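Ribonucleoside triphosphate reductase (Lactobacillus leichmannii, PDB 1L1L) catalyses the adenosylcobalamin-dependent reduction of ribonucleoside triphosphates to the corresponding 2'-deoxyribonucleoside triphosphates, as a class II ribonucleotide reductase working as an allosterically regulated monomer. Local coordinates at residues A[626-630]-A[657-661]; A[566-571]-A[610-616]; A[154-159]-A[224-228]; A[120-125]-A[149-153]; A[54-59]-A[100-106]. All blocks are in the same frame, centred on the assembly; numbering follows the deposited sequence.

The five contacts illustrate how one large alpha-beta barrel chain is held together at separate places. Contacts 3 and 4 share helix 148-158 and have centres about 12 Å apart; they touch at Glu156 OE1 and Trp120 CE2 (3.1 Å) and at Val228 CG1 and Ser151 CB (3.6 Å). Contact 4 lies next in sequence to Cys119, disulfide-bonded to Cys419; this is probably the active-site pair that reduces the substrate and is itself oxidised in turnover, as in related reductases. Contact 5 joins two N-terminal helices, its centre about 22 Å from that of contact 3. Contacts 1 and 2, centres about 23 Å apart, both lie across the chain's centre from contact 3.

Contact 1: residues A[626-630]-A[657-661]; sequences VSIAE and EGDQV
Ile628 and Glu657 supply the direct polar link: the backbone N of Ile628 donates to Glu657 OE2 at 3.0 Å, with 159° at the hydrogen, and meets the oxygen from above the carboxylate plane. Because Ile628 begins helix 628-641, the carboxylate takes up a first-turn N-H, and its charge probably suits the positive end of the helix dipole. Ser627 is the N-cap, its OG accepting from Glu630 N at 3.0 Å. Glu657 OE1 is held by Gln654 N. A water mediates a second link, accepting from Ala629 N and donating to Gln660 OE1 at 2.8 Å. The apolar part belongs to Ile628. Its CG1 stands opposite the backbone N (chi1 -177°) and carries CD1 out to Val661 CG2, 4.0 Å away, while CG2 comes to 3.5 Å from Gln660 OE1 as the two side chains pass in opposite directions. The same isoleucine rests on Ile651 and Phe653, and Val661 also touches Phe653, so helix 628-641 and the start of helix 661-667 share strand 650-653.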
# COMPACT_ATOMS: atom_id res chain seq x y z
N VAL A 626 -10.41 17.69 15.88
CA VAL A 626 -10.99 18.09 14.59
C VAL A 626 -12.35 17.45 14.36
O VAL A 626 -12.49 16.22 14.37
CB VAL A 626 -10.06 17.72 13.42
CG1 VAL A 626 -10.67 18.18 12.11
CG2 VAL A 626 -8.71 18.37 13.62
N SER A 627 -13.37 18.28 14.15
CA SER A 627 -14.71 17.76 13.94
C SER A 627 -14.82 16.86 12.72
O SER A 627 -14.08 17.01 11.75
CB SER A 627 -15.71 18.91 13.80
OG SER A 627 -15.61 19.50 12.52
N ILE A 628 -15.76 15.92 12.76
CA ILE A 628 -15.95 15.02 11.63
C ILE A 628 -16.34 15.85 10.40
O ILE A 628 -15.87 15.59 9.29
CB ILE A 628 -17.03 13.95 11.94
CG1 ILE A 628 -17.15 12.97 10.78
CG2 ILE A 628 -18.36 14.62 12.27
CD1 ILE A 628 -18.14 11.84 11.02
N ALA A 629 -17.16 16.88 10.60
CA ALA A 629 -17.58 17.73 9.49
C ALA A 629 -16.38 18.37 8.79
O ALA A 629 -16.33 18.45 7.56
CB ALA A 629 -18.54 18.81 9.98
N GLU A 630 -15.42 18.83 9.58
CA GLU A 630 -14.24 19.47 8.99
C GLU A 630 -13.34 18.49 8.25
O GLU A 630 -12.70 18.84 7.27
CB GLU A 630 -13.42 20.20 10.05
CG GLU A 630 -12.35 21.08 9.42
CD GLU A 630 -11.50 21.80 10.44
OE1 GLU A 630 -12.00 22.07 11.56
OE2 GLU A 630 -10.33 22.12 10.11
N GLU A 657 -20.27 12.01 17.85
CA GLU A 657 -20.38 12.51 16.48
C GLU A 657 -20.99 11.46 15.56
O GLU A 657 -21.30 11.74 14.40
CB GLU A 657 -19.01 12.91 15.93
CG GLU A 657 -18.39 14.12 16.59
CD GLU A 657 -17.03 14.47 16.01
OE1 GLU A 657 -16.13 13.61 16.09
OE2 GLU A 657 -16.87 15.60 15.49
N GLY A 658 -21.14 10.24 16.08
CA GLY A 658 -21.69 9.16 15.28
C GLY A 658 -23.01 9.49 14.62
O GLY A 658 -23.38 8.92 13.59
N ASP A 659 -23.74 10.43 15.22
CA ASP A 659 -25.03 10.86 14.72
C ASP A 659 -24.88 11.66 13.44
O ASP A 659 -25.88 11.98 12.80
CB ASP A 659 -25.73 11.74 15.77
CG ASP A 659 -25.94 11.01 17.07
OD1 ASP A 659 -26.83 10.13 17.12
OD2 ASP A 659 -25.22 11.32 18.05
N GLN A 660 -23.64 11.97 13.08
CA GLN A 660 -23.38 12.75 11.88
C GLN A 660 -22.85 11.96 10.70
O GLN A 660 -22.81 12.48 9.59
CB GLN A 660 -22.40 13.87 12.20
CG GLN A 660 -22.88 14.89 13.21
CD GLN A 660 -21.81 15.91 13.52
OE1 GLN A 660 -21.27 16.55 12.62
NE2 GLN A 660 -21.49 16.06 14.80
N VAL A 661 -22.43 10.72 10.93
CA VAL A 661 -21.87 9.89 9.87
C VAL A 661 -22.77 9.72 8.64
O VAL A 661 -22.32 9.94 7.51
CB VAL A 661 -21.49 8.48 10.41
CG1 VAL A 661 -20.94 7.61 9.29
CG2 VAL A 661 -20.46 8.63 11.53
O HOH W 1 -13.71 14.34 16.13
O HOH W 2 -18.99 18.10 12.88

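Contact 2: residues A[566-571]-A[610-616]; sequences HYGAYL and IKAVGAD
Tyr570 and Lys611 form a non-hydrogen-bonded antiparallel pair, and the tyrosine can be followed outward from the strand. CB leaves with CG lying opposite the carbonyl carbon (chi1 -65°), which lays the ring beside the extended lysine, both pointing the same way. CD1 comes near Lys611 CG; CE1 sits 3.4 Å from both Lys611 CG and Lys611 CD. On the other edge CE2 lies near Ala615 CB and Asp616 OD1. Ala615 CB rises over one ring face in a CH-pi contact, 3.7 Å from CZ of Tyr570. At the tip, the OH of Tyr570 donates to Asp616 OD1 at 2.8 Å, on the syn side but 32° out of the carboxylate plane. Lys611 NZ forms a salt bridge with Asp616 OD2, its hydrogen bond weak.

Backbone bonds set this register: Leu571 and Ile610 exchange two in a hydrogen-bonded pair, and Ala612 N gives another to Ala569 O at 2.9 Å. The chain reverses in a type II turn from Ala612 to Ala615, with Gly614 at positive phi. Ala612 CB also lies over the centre of the His566 ring, 3.7 Å from its centroid, again CH-pi; the ring's NE2 is hydrogen-bonded to Asp479 of helix 477-485. The pair ends two adjoining strands in a four-stranded antiparallel sheet. Helix 695-704 meets Tyr570 and Lys611 through Lys695, while Pro692 of strand 690-692 touches Leu571.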
# COMPACT_ATOMS: atom_id res chain seq x y z
N HIS A 566 -2.11 16.06 13.13
CA HIS A 566 -1.22 15.45 14.11
C HIS A 566 -1.98 14.89 15.30
O HIS A 566 -3.04 15.41 15.68
CB HIS A 566 -0.21 16.49 14.59
CG HIS A 566 0.84 16.82 13.58
ND1 HIS A 566 1.86 15.95 13.25
CD2 HIS A 566 1.01 17.92 12.80
CE1 HIS A 566 2.62 16.50 12.33
NE2 HIS A 566 2.13 17.70 12.03
N TYR A 567 -1.46 13.82 15.89
CA TYR A 567 -2.09 13.24 17.06
C TYR A 567 -2.06 14.25 18.21
O TYR A 567 -2.96 14.28 19.04
CB TYR A 567 -1.39 11.94 17.45
CG TYR A 567 -1.98 11.30 18.68
CD1 TYR A 567 -1.49 11.60 19.95
CD2 TYR A 567 -3.05 10.41 18.58
CE1 TYR A 567 -2.06 11.03 21.09
CE2 TYR A 567 -3.63 9.85 19.70
CZ TYR A 567 -3.12 10.16 20.96
OH TYR A 567 -3.68 9.60 22.08
N GLY A 568 -1.01 15.08 18.24
CA GLY A 568 -0.87 16.08 19.29
C GLY A 568 0.24 17.08 19.02
O GLY A 568 1.17 16.79 18.27
N ALA A 569 0.17 18.26 19.63
CA ALA A 569 1.17 19.32 19.44
C ALA A 569 2.55 18.91 19.96
O ALA A 569 3.56 19.05 19.26
CB ALA A 569 0.72 20.59 20.14
N TYR A 570 2.57 18.43 21.19
CA TYR A 570 3.80 17.98 21.83
C TYR A 570 3.52 16.56 22.31
O TYR A 570 2.55 16.32 23.04
CB TYR A 570 4.13 18.88 23.01
CG TYR A 570 4.45 20.30 22.62
CD1 TYR A 570 5.68 20.63 22.05
CD2 TYR A 570 3.51 21.31 22.79
CE1 TYR A 570 5.97 21.94 21.67
CE2 TYR A 570 3.79 22.62 22.41
CZ TYR A 570 5.02 22.93 21.85
OH TYR A 570 5.30 24.22 21.47
N LEU A 571 4.37 15.62 21.92
CA LEU A 571 4.15 14.24 22.30
C LEU A 571 5.44 13.49 22.58
O LEU A 571 6.52 13.90 22.18
CB LEU A 571 3.45 13.48 21.17
CG LEU A 571 2.11 13.92 20.58
CD1 LEU A 571 1.96 13.29 19.20
CD2 LEU A 571 0.97 13.50 21.49
N ILE A 610 8.67 14.81 20.54
CA ILE A 610 8.40 15.39 19.22
C ILE A 610 7.47 16.58 19.23
O ILE A 610 6.40 16.56 19.85
CB ILE A 610 7.81 14.34 18.24
CG1 ILE A 610 8.81 13.22 18.00
CG2 ILE A 610 7.44 15.02 16.92
CD1 ILE A 610 8.34 12.16 17.02
N LYS A 611 7.88 17.63 18.52
CA LYS A 611 7.08 18.84 18.42
C LYS A 611 6.52 18.96 17.01
O LYS A 611 7.27 18.91 16.04
CB LYS A 611 7.93 20.08 18.72
CG LYS A 611 7.17 21.38 18.58
CD LYS A 611 8.02 22.58 19.01
CE LYS A 611 7.22 23.88 18.93
NZ LYS A 611 8.02 25.06 19.40
N ALA A 612 5.21 19.11 16.91
CA ALA A 612 4.59 19.22 15.60
C ALA A 612 4.70 20.65 15.09
O ALA A 612 4.71 21.60 15.87
CB ALA A 612 3.13 18.81 15.66
N VAL A 613 4.80 20.78 13.77
CA VAL A 613 4.87 22.09 13.14
C VAL A 613 3.64 22.88 13.55
O VAL A 613 2.54 22.33 13.67
CB VAL A 613 4.87 21.96 11.61
CG1 VAL A 613 4.85 23.32 10.96
CG2 VAL A 613 6.10 21.18 11.17
N GLY A 614 3.83 24.17 13.80
CA GLY A 614 2.72 25.01 14.20
C GLY A 614 2.11 24.64 15.53
O GLY A 614 0.98 25.02 15.83
N ALA A 615 2.87 23.91 16.34
CA ALA A 615 2.42 23.48 17.65
C ALA A 615 1.85 24.61 18.51
O ALA A 615 0.88 24.41 19.25
CB ALA A 615 3.57 22.80 18.40
N ASP A 616 2.43 25.80 18.39
CA ASP A 616 1.98 26.94 19.17
C ASP A 616 1.05 27.90 18.44
O ASP A 616 0.84 29.03 18.88
CB ASP A 616 3.19 27.72 19.70
CG ASP A 616 4.04 26.88 20.64
OD1 ASP A 616 3.46 26.28 21.57
OD2 ASP A 616 5.27 26.83 20.45
O HOH W 3 3.97 16.07 17.91

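Contact 3: residues A[154-159]-A[224-228]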
# COMPACT_ATOMS: atom_id res chain seq x y z
N PHE A 154 -2.76 -13.78 -5.54
CA PHE A 154 -1.78 -14.60 -4.82
C PHE A 154 -0.35 -14.18 -5.20
O PHE A 154 0.52 -13.98 -4.35
CB PHE A 154 -2.01 -16.08 -5.21
CG PHE A 154 -1.36 -17.09 -4.28
CD1 PHE A 154 -0.70 -16.71 -3.12
CD2 PHE A 154 -1.45 -18.45 -4.58
CE1 PHE A 154 -0.13 -17.66 -2.27
CE2 PHE A 154 -0.89 -19.41 -3.74
CZ PHE A 154 -0.23 -19.02 -2.58
N ASP A 155 -0.13 -14.01 -6.50
CA ASP A 155 1.19 -13.63 -7.00
C ASP A 155 1.65 -12.26 -6.49
O ASP A 155 2.71 -12.13 -5.88
CB ASP A 155 1.19 -13.69 -8.53
CG ASP A 155 2.57 -13.48 -9.14
OD1 ASP A 155 3.54 -14.05 -8.59
OD2 ASP A 155 2.68 -12.77 -10.15
N GLU A 156 0.84 -11.23 -6.72
CA GLU A 156 1.20 -9.88 -6.29
C GLU A 156 1.35 -9.82 -4.77
O GLU A 156 2.21 -9.10 -4.25
CB GLU A 156 0.16 -8.88 -6.77
CG GLU A 156 0.04 -8.79 -8.28
CD GLU A 156 1.39 -8.62 -8.99
OE1 GLU A 156 2.29 -7.96 -8.42
OE2 GLU A 156 1.53 -9.13 -10.13
N LEU A 157 0.52 -10.58 -4.05
CA LEU A 157 0.65 -10.60 -2.60
C LEU A 157 2.00 -11.23 -2.19
O LEU A 157 2.65 -10.75 -1.26
CB LEU A 157 -0.50 -11.41 -1.95
CG LEU A 157 -1.89 -10.76 -1.80
CD1 LEU A 157 -2.93 -11.82 -1.34
CD2 LEU A 157 -1.81 -9.61 -0.82
N MET A 158 2.41 -12.30 -2.85
CA MET A 158 3.67 -12.92 -2.46
C MET A 158 4.86 -12.02 -2.84
O MET A 158 5.93 -12.15 -2.27
CB MET A 158 3.83 -14.30 -3.09
CG MET A 158 3.10 -15.38 -2.32
SD MET A 158 3.57 -16.98 -2.91
CE MET A 158 2.82 -16.94 -4.53
N LYS A 159 4.64 -11.13 -3.80
CA LYS A 159 5.68 -10.19 -4.23
C LYS A 159 5.68 -8.97 -3.30
O LYS A 159 6.31 -7.94 -3.59
CB LYS A 159 5.44 -9.74 -5.68
CG LYS A 159 5.68 -10.84 -6.73
CD LYS A 159 5.18 -10.41 -8.10
CE LYS A 159 5.47 -11.45 -9.16
NZ LYS A 159 4.89 -11.08 -10.49
N ARG A 224 7.79 -19.27 -5.92
CA ARG A 224 6.54 -18.54 -5.76
C ARG A 224 5.52 -19.05 -6.77
O ARG A 224 4.36 -19.27 -6.44
CB ARG A 224 6.75 -17.03 -5.95
CG ARG A 224 5.51 -16.25 -6.40
CD ARG A 224 5.75 -14.73 -6.37
NE ARG A 224 6.96 -14.35 -7.11
CZ ARG A 224 7.07 -14.34 -8.43
NH1 ARG A 224 6.04 -14.69 -9.20
NH2 ARG A 224 8.22 -14.01 -8.99
N GLU A 225 5.97 -19.24 -8.01
CA GLU A 225 5.09 -19.73 -9.06
C GLU A 225 4.54 -21.11 -8.71
O GLU A 225 3.39 -21.44 -9.02
CB GLU A 225 5.83 -19.79 -10.40
CG GLU A 225 6.45 -18.46 -10.81
CD GLU A 225 7.55 -18.02 -9.85
OE1 GLU A 225 8.48 -18.81 -9.62
OE2 GLU A 225 7.47 -16.89 -9.32
N GLY A 226 5.37 -21.92 -8.06
CA GLY A 226 4.94 -23.25 -7.67
C GLY A 226 3.72 -23.17 -6.78
O GLY A 226 2.77 -23.95 -6.93
N TRP A 227 3.74 -22.21 -5.85
CA TRP A 227 2.65 -21.98 -4.90
C TRP A 227 1.38 -21.54 -5.61
O TRP A 227 0.29 -22.04 -5.32
CB TRP A 227 3.06 -20.89 -3.89
CG TRP A 227 3.96 -21.36 -2.78
CD1 TRP A 227 5.03 -22.20 -2.90
CD2 TRP A 227 3.89 -20.99 -1.40
NE1 TRP A 227 5.63 -22.38 -1.68
CE2 TRP A 227 4.95 -21.65 -0.74
CE3 TRP A 227 3.03 -20.17 -0.66
CZ2 TRP A 227 5.18 -21.50 0.63
CZ3 TRP A 227 3.25 -20.02 0.71
CH2 TRP A 227 4.32 -20.69 1.34
N VAL A 228 1.53 -20.59 -6.54
CA VAL A 228 0.40 -20.08 -7.31
C VAL A 228 -0.25 -21.17 -8.17
O VAL A 228 -1.46 -21.36 -8.12
CB VAL A 228 0.84 -18.90 -8.23
CG1 VAL A 228 -0.34 -18.46 -9.11
CG2 VAL A 228 1.33 -17.72 -7.38
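The helical segments 154-158 and 224-228 run roughly antiparallel, at 146° with axes 9.9 Å apart, bringing Phe154 opposite Val228 and Met158 opposite Arg224. Met158 is bent at its last torsion (chi3 -68°), which folds CE back into the interface; there it presses on Val228 CG2 at 3.3 Å, tighter than ordinary van der Waals contact, and also meets Arg224 CG. Its SD lies obliquely to the Trp227 six-membered ring, 4.8 Å from the centroid. Phe154 enters at the edge of that indole, CZ standing 4.0 Å from Trp227 CE3.

Beyond this apolar part, Arg224 NH1 bonds Asp155 OD1 at 2.7 Å through the oxygen's syn lone pair, although the bond is bent to 131°. Arg224 NH1 also pairs with Glu225 OE2 at 2.6 Å; Glu225 CD lies over one guanidinium face and Lys159 CE over the opposite one, both toward the rim. Lys159 NZ, 2.8 Å from Asp155 OD2, has further salt bridges to Asp456 and Asp114, and Trp457 NE1 also binds Asp155 OD2. The carboxylate thus serves both basic groups. A Met-aromatic contact bordered by a salt-bridge network joins a barrel helix to the first helical turn of a segment within the B12-dependent reductase insertion.

Contact 4: residues A[120-125]-A[149-153]; sequences WFVAIR and PFSFL. Unlike the reference sequence in segment 149-153: Phe152 (reference Cys).
Pro149 packs beneath Val122 and Ile124 in a beta-alpha-beta crossover: helix 148-158 connects strand 119-123 to its parallel neighbour, strand 162-166, in the alpha-beta barrel. The helix segment runs nearly opposite to the strand segment, at 168°, with axes 8.6 Å apart. No hydrogen bond crosses between them, so the fit rests on van der Waals packing.

Along the helix, Pro149 comes first. Its CB approaches Ala123 O at 3.3 Å and lies near Ile124 CD1 and Val122 CG2, while CG reaches toward Arg125 O. This is where the strand ends and the chain bends through an inverse gamma turn centred on Ile124. Phe150 starts out away from the strand, but its ring swings back, and CZ touches Ile124 CG2 at 3.6 Å; its other neighbours include Ile304 and Cys305 of helix 298-313. Ser151 faces helix 224-236 instead.

Phe152 carries most of the remaining contact. With CG opposite the backbone N (chi1 180°), the ring slides along Val122, CD2 lying 3.6 Å from Val122 CB. Trp457 also packs edge-to-face with this ring. Farther on, the phenyl edge turns toward the Trp120 indole face in an offset edge-to-face pair, planes at 79° and centroids 5.9 Å apart. Trp120 follows directly on Cys119 of the disulfide. The nearest approach between these rings is Phe152 CZ to Trp120 CE3, at 3.8 Å.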
# COMPACT_ATOMS: atom_id res chain seq x y z
N TRP A 120 -2.32 -3.20 -6.32
CA TRP A 120 -2.99 -3.58 -7.54
C TRP A 120 -4.48 -3.76 -7.29
O TRP A 120 -4.94 -3.70 -6.14
CB TRP A 120 -2.43 -4.92 -8.05
CG TRP A 120 -0.93 -5.03 -8.08
CD1 TRP A 120 -0.08 -5.16 -7.02
CD2 TRP A 120 -0.10 -4.97 -9.25
NE1 TRP A 120 1.23 -5.19 -7.45
CE2 TRP A 120 1.24 -5.07 -8.82
CE3 TRP A 120 -0.37 -4.85 -10.62
CZ2 TRP A 120 2.32 -5.05 -9.71
CZ3 TRP A 120 0.71 -4.83 -11.51
CH2 TRP A 120 2.03 -4.93 -11.05
N PHE A 121 -5.22 -3.96 -8.38
CA PHE A 121 -6.65 -4.23 -8.31
C PHE A 121 -6.96 -5.36 -9.29
O PHE A 121 -6.32 -5.49 -10.31
CB PHE A 121 -7.50 -3.03 -8.73
CG PHE A 121 -8.95 -3.37 -8.87
CD1 PHE A 121 -9.76 -3.54 -7.75
CD2 PHE A 121 -9.48 -3.66 -10.13
CE1 PHE A 121 -11.07 -3.99 -7.88
CE2 PHE A 121 -10.79 -4.12 -10.27
CZ PHE A 121 -11.58 -4.29 -9.14
N VAL A 122 -7.96 -6.19 -8.97
CA VAL A 122 -8.33 -7.27 -9.87
C VAL A 122 -9.78 -7.67 -9.59
O VAL A 122 -10.20 -7.72 -8.44
CB VAL A 122 -7.40 -8.51 -9.71
CG1 VAL A 122 -7.53 -9.09 -8.31
CG2 VAL A 122 -7.76 -9.56 -10.75
N ALA A 123 -10.54 -7.91 -10.66
CA ALA A 123 -11.95 -8.32 -10.55
C ALA A 123 -12.02 -9.84 -10.35
O ALA A 123 -11.37 -10.59 -11.08
CB ALA A 123 -12.72 -7.91 -11.82
N ILE A 124 -12.80 -10.29 -9.37
CA ILE A 124 -12.92 -11.72 -9.11
C ILE A 124 -13.98 -12.35 -10.01
O ILE A 124 -15.10 -12.59 -9.59
CB ILE A 124 -13.28 -12.03 -7.63
CG1 ILE A 124 -12.29 -11.35 -6.69
CG2 ILE A 124 -13.23 -13.54 -7.39
CD1 ILE A 124 -10.84 -11.70 -6.98
N ARG A 125 -13.60 -12.57 -11.27
CA ARG A 125 -14.45 -13.19 -12.27
C ARG A 125 -13.55 -14.06 -13.14
O ARG A 125 -12.38 -13.72 -13.36
CB ARG A 125 -15.13 -12.15 -13.14
CG ARG A 125 -14.17 -11.24 -13.89
CD ARG A 125 -14.92 -10.46 -14.98
NE ARG A 125 -14.13 -9.36 -15.54
CZ ARG A 125 -14.12 -8.12 -15.06
NH1 ARG A 125 -14.86 -7.81 -14.00
NH2 ARG A 125 -13.37 -7.18 -15.64
N PRO A 149 -8.10 -14.81 -11.48
CA PRO A 149 -8.05 -13.68 -10.54
C PRO A 149 -7.42 -13.99 -9.20
O PRO A 149 -6.81 -13.11 -8.57
CB PRO A 149 -9.51 -13.26 -10.41
CG PRO A 149 -10.25 -14.57 -10.62
CD PRO A 149 -9.50 -15.16 -11.79
N PHE A 150 -7.55 -15.23 -8.75
CA PHE A 150 -6.98 -15.63 -7.47
C PHE A 150 -5.47 -15.80 -7.61
O PHE A 150 -4.72 -15.54 -6.67
CB PHE A 150 -7.59 -16.95 -6.99
CG PHE A 150 -9.08 -16.89 -6.79
CD1 PHE A 150 -9.61 -16.30 -5.64
CD2 PHE A 150 -9.94 -17.39 -7.76
CE1 PHE A 150 -10.99 -16.21 -5.46
CE2 PHE A 150 -11.33 -17.30 -7.59
CZ PHE A 150 -11.85 -16.71 -6.44
N SER A 151 -5.05 -16.26 -8.79
CA SER A 151 -3.63 -16.45 -9.05
C SER A 151 -2.94 -15.09 -9.11
O SER A 151 -1.81 -14.94 -8.62
CB SER A 151 -3.42 -17.19 -10.38
OG SER A 151 -3.87 -18.53 -10.28
N PHE A 152 -3.63 -14.13 -9.71
CA PHE A 152 -3.11 -12.77 -9.84
C PHE A 152 -2.91 -12.19 -8.45
O PHE A 152 -1.84 -11.69 -8.10
CB PHE A 152 -4.08 -11.89 -10.62
CG PHE A 152 -3.61 -10.47 -10.79
CD1 PHE A 152 -2.72 -10.14 -11.82
CD2 PHE A 152 -3.95 -9.49 -9.87
CE1 PHE A 152 -2.19 -8.86 -11.93
CE2 PHE A 152 -3.43 -8.20 -9.96
CZ PHE A 152 -2.54 -7.89 -10.99
N LEU A 153 -3.97 -12.26 -7.64
CA LEU A 153 -3.90 -11.75 -6.28
C LEU A 153 -2.80 -12.45 -5.46
O LEU A 153 -2.01 -11.79 -4.78
CB LEU A 153 -5.25 -11.92 -5.58
CG LEU A 153 -5.33 -11.55 -4.10
CD1 LEU A 153 -6.54 -10.68 -3.86
CD2 LEU A 153 -5.39 -12.80 -3.27

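Contact 5: residues A[54-59]-A[100-106]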
# COMPACT_ATOMS: atom_id res chain seq x y z
N ARG A 54 21.35 4.16 -5.27
CA ARG A 54 20.83 3.04 -6.04
C ARG A 54 19.36 3.23 -6.42
O ARG A 54 18.91 2.73 -7.44
CB ARG A 54 21.01 1.73 -5.28
CG ARG A 54 20.21 1.60 -4.01
CD ARG A 54 20.13 0.14 -3.59
NE ARG A 54 19.60 -0.00 -2.24
CZ ARG A 54 18.33 0.21 -1.90
NH1 ARG A 54 17.44 0.57 -2.82
NH2 ARG A 54 17.97 0.07 -0.64
N VAL A 55 18.61 3.97 -5.61
CA VAL A 55 17.21 4.20 -5.93
C VAL A 55 17.09 5.09 -7.17
O VAL A 55 16.31 4.80 -8.09
CB VAL A 55 16.46 4.88 -4.78
CG1 VAL A 55 15.05 5.24 -5.22
CG2 VAL A 55 16.42 3.95 -3.58
N VAL A 56 17.86 6.17 -7.17
CA VAL A 56 17.87 7.13 -8.27
C VAL A 56 18.39 6.50 -9.55
O VAL A 56 17.79 6.65 -10.61
CB VAL A 56 18.76 8.35 -7.93
CG1 VAL A 56 18.93 9.24 -9.16
CG2 VAL A 56 18.13 9.14 -6.80
N GLU A 57 19.51 5.79 -9.45
CA GLU A 57 20.10 5.13 -10.61
C GLU A 57 19.17 4.06 -11.15
O GLU A 57 19.04 3.87 -12.36
CB GLU A 57 21.45 4.50 -10.24
CG GLU A 57 22.63 5.43 -10.44
CD GLU A 57 23.94 4.89 -9.88
OE1 GLU A 57 24.22 3.68 -10.02
OE2 GLU A 57 24.70 5.70 -9.31
N GLY A 58 18.51 3.35 -10.23
CA GLY A 58 17.60 2.32 -10.65
C GLY A 58 16.43 2.86 -11.45
O GLY A 58 15.98 2.21 -12.40
N ASN A 59 15.94 4.04 -11.10
CA ASN A 59 14.81 4.63 -11.81
C ASN A 59 15.18 5.27 -13.14
O ASN A 59 14.50 5.07 -14.15
CB ASN A 59 14.11 5.67 -10.92
CG ASN A 59 12.89 6.30 -11.58
OD1 ASN A 59 12.98 7.36 -12.21
ND2 ASN A 59 11.74 5.65 -11.44
N ASN A 100 10.00 1.29 -3.32
CA ASN A 100 11.06 1.77 -4.19
C ASN A 100 12.35 1.99 -3.37
O ASN A 100 13.43 1.59 -3.80
CB ASN A 100 10.65 3.09 -4.86
CG ASN A 100 9.75 2.88 -6.08
OD1 ASN A 100 10.19 2.99 -7.22
ND2 ASN A 100 8.48 2.58 -5.83
N LEU A 101 12.23 2.60 -2.19
CA LEU A 101 13.42 2.83 -1.37
C LEU A 101 14.10 1.52 -1.00
O LEU A 101 15.33 1.46 -0.87
CB LEU A 101 13.09 3.60 -0.09
CG LEU A 101 12.60 5.05 -0.21
CD1 LEU A 101 12.32 5.62 1.16
CD2 LEU A 101 13.67 5.89 -0.93
N TRP A 102 13.31 0.47 -0.87
CA TRP A 102 13.86 -0.82 -0.49
C TRP A 102 14.38 -1.69 -1.63
O TRP A 102 15.33 -2.44 -1.44
CB TRP A 102 12.80 -1.62 0.30
CG TRP A 102 13.22 -3.02 0.66
CD1 TRP A 102 12.76 -4.18 0.10
CD2 TRP A 102 14.17 -3.41 1.66
NE1 TRP A 102 13.37 -5.27 0.69
CE2 TRP A 102 14.24 -4.82 1.65
CE3 TRP A 102 14.97 -2.70 2.57
CZ2 TRP A 102 15.08 -5.54 2.51
CZ3 TRP A 102 15.82 -3.41 3.42
CH2 TRP A 102 15.86 -4.82 3.39
N ILE A 103 13.80 -1.56 -2.82
CA ILE A 103 14.20 -2.43 -3.93
C ILE A 103 14.69 -1.76 -5.22
O ILE A 103 15.22 -2.43 -6.10
CB ILE A 103 13.03 -3.39 -4.28
CG1 ILE A 103 13.58 -4.76 -4.68
CG2 ILE A 103 12.16 -2.81 -5.38
CD1 ILE A 103 14.12 -5.56 -3.52
N SER A 104 14.50 -0.45 -5.34
CA SER A 104 14.92 0.26 -6.55
C SER A 104 16.44 0.17 -6.72
O SER A 104 17.20 0.51 -5.81
CB SER A 104 14.48 1.73 -6.45
OG SER A 104 14.70 2.43 -7.66
N GLY A 105 16.87 -0.31 -7.89
CA GLY A 105 18.29 -0.42 -8.18
C GLY A 105 18.98 -1.65 -7.63
O GLY A 105 20.21 -1.72 -7.64
N THR A 106 18.21 -2.62 -7.16
CA THR A 106 18.77 -3.85 -6.60
C THR A 106 18.78 -4.99 -7.61
O THR A 106 18.12 -4.92 -8.64
CB THR A 106 17.98 -4.32 -5.36
OG1 THR A 106 16.64 -4.62 -5.75
CG2 THR A 106 17.97 -3.26 -4.30
O HOH W 4 11.87 3.17 -10.19
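Gly58 and Gly105 are the closest CA pair, 3.8 Å apart. Neither residue has a side chain to hold the segments off, and Gly105 CA also points a hydrogen at Arg54 O, 3.3 Å away. Beside them Ser104, its OG opposite the backbone N (chi1 -172°), donates to Val55 O at 2.9 Å, in the carbonyl plane and on a lone pair. That carbonyl still accepts the helical bond from Asn59 N, so it is held twice without interrupting helix 48-60.

Within the N-terminal region, characteristic of the reductase alpha family, this packing sets helix 48-60 against the tight turn that joins helix 98-103 to helix 107-110. The turn is of type II, from Ile103 to Thr106, with Gly105 at positive phi, and Thr106 is the N-cap of helix 107-110, its OG1 bound to Gln109 N.

From the partly exposed Arg54 an extended chain reaches across to carbonyls at the end of helix 98-103. NH1 and NH2 both grip Leu101 O, each at 3.0 Å, the NH2 bond in the carbonyl plane and the NH1 bond 49° above it. NH1 also binds Ser104 O, and NE pairs with Glu46, which helps fix the guanidinium's rotation. Thr106 CG2 covers one guanidinium face.

Looser are Asn59 and Asn100, held mainly elsewhere, by Arg449 and Ser97: a water 2.8 Å from Asn59 ND2 gives only a weak bond to Asn100 OD1.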